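Local coordinates for putative cytochrome P450 YjiB (Bacillus subtilis subsp. subtilis, PDB 4RM4), which probably acts as a heme-dependent monooxygenase, binding heme and inserting oxygen into its substrates like other cytochromes P450, at residues I82-D85 and P86-T90. Residues are numbered along the deposited sequence; the frame is centred on the assembly and turned at random.
Sequences INMD and PPKHT. With HEM (protoporphyrin IX containing Fe), chain B.
Met84 and Asp85 both close on His89, the first through side-chain carbon and the second through a backbone hydrogen bond. Before them, Ile82 lies along the arm of a heme propionate, its CB 3.8 Å from HEM CAD. With CG1 anti to the backbone N, it sends CD1 on to the porphyrin margin, 3.9 Å from HEM CHA. Met84 turns the other way, toward Lys88 and His89: its CB rests on His89 CB at 3.9 Å. Its chain, extended beyond CG, runs out to the bent aliphatic part of Lys88, where the methyl CE meets Lys88 CE at 3.9 Å. Asp85 closes the turn through its backbone. Asp85 O accepts the N-H of His89 at 2.9 Å from His89 N, the donor standing above the carbonyl plane, while Pro86 and the cis-linked Pro87 carry the chain round between them. The Asp85 carboxylate points off to Ser67 OG and the backbone N of Ser68, tying the loop to the end of strand 66-67. The His89 ring swings toward the heme with CG anti to its own N (chi1 171°). Its NE2 gives an almost straight bond to HEM O1D at 2.6 Å, the carboxylate carbon HEM CGD lying in plane at the ring edge. A leucine here has no N-H to offer HEM O1D, and would probably leave that propionate oxygen without this bond and the helix less firmly joined to the cofactor. Histidine and arginine donors for the heme propionates are a familiar feature of P450s; here His347, Arg291 and Arg93 also bond to the heme. The whole turn leads from the loop after strand 66-67 into helix 88-96, with Ile346 of the chain before the probable axial ligand Cys349 touching Pro86 and His89.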
loop_
_atom_site.group_PDB
_atom_site.type_symbol
_atom_site.label_atom_id
_atom_site.label_comp_id
_atom_site.label_asym_id
_atom_site.label_seq_id
_atom_site.Cartn_x
_atom_site.Cartn_y
_atom_site.Cartn_z
ATOM N N ILE A 82 -12.118 4.867 -2.660
ATOM C CA ILE A 82 -10.898 5.354 -3.298
ATOM C C ILE A 82 -11.204 5.964 -4.661
ATOM O O ILE A 82 -10.423 6.751 -5.176
ATOM C CB ILE A 82 -9.823 4.254 -3.421
ATOM C CG1 ILE A 82 -8.445 4.883 -3.657
ATOM C CG2 ILE A 82 -10.200 3.253 -4.496
ATOM C CD1 ILE A 82 -7.311 3.949 -3.310
ATOM N N ASN A 83 -12.351 5.603 -5.229
ATOM C CA ASN A 83 -12.758 6.153 -6.529
ATOM C C ASN A 83 -14.066 6.939 -6.446
ATOM O O ASN A 83 -14.850 6.977 -7.395
ATOM C CB ASN A 83 -12.839 5.049 -7.589
ATOM C CG ASN A 83 -11.473 4.441 -7.907
ATOM O OD1 ASN A 83 -10.502 5.155 -8.171
ATOM N ND2 ASN A 83 -11.390 3.121 -7.854
ATOM N N MET A 84 -14.302 7.544 -5.295
ATOM C CA MET A 84 -15.488 8.363 -5.090
ATOM C C MET A 84 -15.050 9.795 -4.850
ATOM O O MET A 84 -13.978 10.031 -4.310
ATOM C CB MET A 84 -16.244 7.902 -3.851
ATOM C CG MET A 84 -17.025 6.633 -4.000
ATOM S SD MET A 84 -17.858 6.306 -2.437
ATOM C CE MET A 84 -18.776 4.845 -2.910
ATOM N N ASP A 85 -15.901 10.747 -5.228
ATOM C CA ASP A 85 -15.667 12.137 -4.915
ATOM C C ASP A 85 -16.627 12.516 -3.803
ATOM O O ASP A 85 -17.528 11.754 -3.479
ATOM C CB ASP A 85 -15.943 13.018 -6.146
ATOM C CG ASP A 85 -14.855 12.923 -7.203
ATOM O OD1 ASP A 85 -15.147 13.211 -8.384
ATOM O OD2 ASP A 85 -13.713 12.572 -6.862
ATOM N N PRO A 86 -16.420 13.673 -3.184
ATOM C CA PRO A 86 -17.490 14.199 -2.332
ATOM C C PRO A 86 -18.705 14.447 -3.217
ATOM O O PRO A 86 -18.528 14.680 -4.413
ATOM C CB PRO A 86 -16.918 15.533 -1.847
ATOM C CG PRO A 86 -15.419 15.369 -1.967
ATOM C CD PRO A 86 -15.214 14.520 -3.165
ATOM N N PRO A 87 -19.916 14.416 -2.642
ATOM C CA PRO A 87 -20.143 14.173 -1.214
ATOM C C PRO A 87 -20.225 12.685 -0.834
ATOM O O PRO A 87 -20.171 12.378 0.353
ATOM C CB PRO A 87 -21.493 14.855 -0.967
ATOM C CG PRO A 87 -22.212 14.706 -2.265
ATOM C CD PRO A 87 -21.150 14.825 -3.339
ATOM N N LYS A 88 -20.352 11.788 -1.805
ATOM C CA LYS A 88 -20.465 10.359 -1.501
ATOM C C LYS A 88 -19.281 9.898 -0.658
ATOM O O LYS A 88 -19.440 9.137 0.294
ATOM C CB LYS A 88 -20.528 9.526 -2.785
ATOM C CG LYS A 88 -21.918 9.358 -3.367
ATOM C CD LYS A 88 -22.702 8.302 -2.611
ATOM C CE LYS A 88 -22.044 6.934 -2.721
ATOM N NZ LYS A 88 -22.883 5.863 -2.101
ATOM N N HIS A 89 -18.091 10.373 -1.008
ATOM C CA HIS A 89 -16.879 9.940 -0.318
ATOM C C HIS A 89 -16.878 10.370 1.140
ATOM O O HIS A 89 -16.493 9.609 2.024
ATOM C CB HIS A 89 -15.628 10.482 -1.005
ATOM C CG HIS A 89 -14.372 10.249 -0.223
ATOM N ND1 HIS A 89 -13.888 11.154 0.701
ATOM C CD2 HIS A 89 -13.500 9.211 -0.225
ATOM C CE1 HIS A 89 -12.774 10.682 1.237
ATOM N NE2 HIS A 89 -12.522 9.498 0.702
ATOM N N THR A 90 -17.309 11.601 1.370
ATOM C CA THR A 90 -17.338 12.191 2.689
ATOM C C THR A 90 -18.131 11.316 3.639
ATOM O O THR A 90 -17.665 10.976 4.727
ATOM C CB THR A 90 -18.001 13.574 2.636
ATOM O OG1 THR A 90 -17.416 14.341 1.576
ATOM C CG2 THR A 90 -17.832 14.305 3.967
HETATM C CHA HEM B . -5.670 5.028 0.074
HETATM C CHB HEM B . -0.970 3.886 -0.026
HETATM C CHC HEM B . -1.784 0.203 3.062
HETATM C CHD HEM B . -6.550 1.025 2.768
HETATM C C1A HEM B . -4.317 5.072 -0.195
HETATM C C2A HEM B . -3.621 6.097 -0.946
HETATM C C3A HEM B . -2.323 5.784 -0.974
HETATM C C4A HEM B . -2.146 4.559 -0.231
HETATM C CMA HEM B . -1.190 6.584 -1.675
HETATM C CAA HEM B . -4.258 7.351 -1.597
HETATM C CBA HEM B . -4.915 6.994 -2.918
HETATM C CGA HEM B . -5.283 8.231 -3.707
HETATM O O1A HEM B . -5.761 8.046 -4.855
HETATM O O2A HEM B . -5.100 9.369 -3.204
HETATM C C1B HEM B . -0.802 2.823 0.826
HETATM C C2B HEM B . 0.479 2.277 1.234
HETATM C C3B HEM B . 0.247 1.252 2.066
HETATM C C4B HEM B . -1.180 1.124 2.245
HETATM C CMB HEM B . 1.845 2.809 0.749
HETATM C CAB HEM B . 1.248 0.340 2.812
HETATM C CBB HEM B . 2.512 0.726 2.996
HETATM C C1C HEM B . -3.135 0.128 3.275
HETATM C C2C HEM B . -3.810 -0.782 4.180
HETATM C C3C HEM B . -5.125 -0.541 4.088
HETATM C C4C HEM B . -5.321 0.516 3.135
HETATM C CMC HEM B . -3.073 -1.807 5.067
HETATM C CAC HEM B . -6.318 -1.214 4.809
HETATM C CBC HEM B . -6.235 -2.358 5.496
HETATM C C1D HEM B . -6.759 2.150 2.002
HETATM C C2D HEM B . -8.058 2.663 1.671
HETATM C C3D HEM B . -7.796 3.918 0.829
HETATM C C4D HEM B . -6.353 4.034 0.743
HETATM C CMD HEM B . -9.413 2.066 2.094
HETATM C CAD HEM B . -8.861 4.862 0.221
HETATM C CBD HEM B . -9.124 5.982 1.230
HETATM C CGD HEM B . -10.079 6.995 0.642
HETATM O O1D HEM B . -10.643 7.803 1.431
HETATM O O2D HEM B . -10.279 6.960 -0.600
HETATM N NA HEM B . -3.378 4.145 0.217
HETATM N NB HEM B . -1.786 2.081 1.461
HETATM N NC HEM B . -4.086 0.908 2.646
HETATM N ND HEM B . -5.793 2.976 1.455
HETATM FE FE HEM B . -3.748 2.633 1.558
HETATM O O HOH W 1 -3.714 1.378 -0.531
#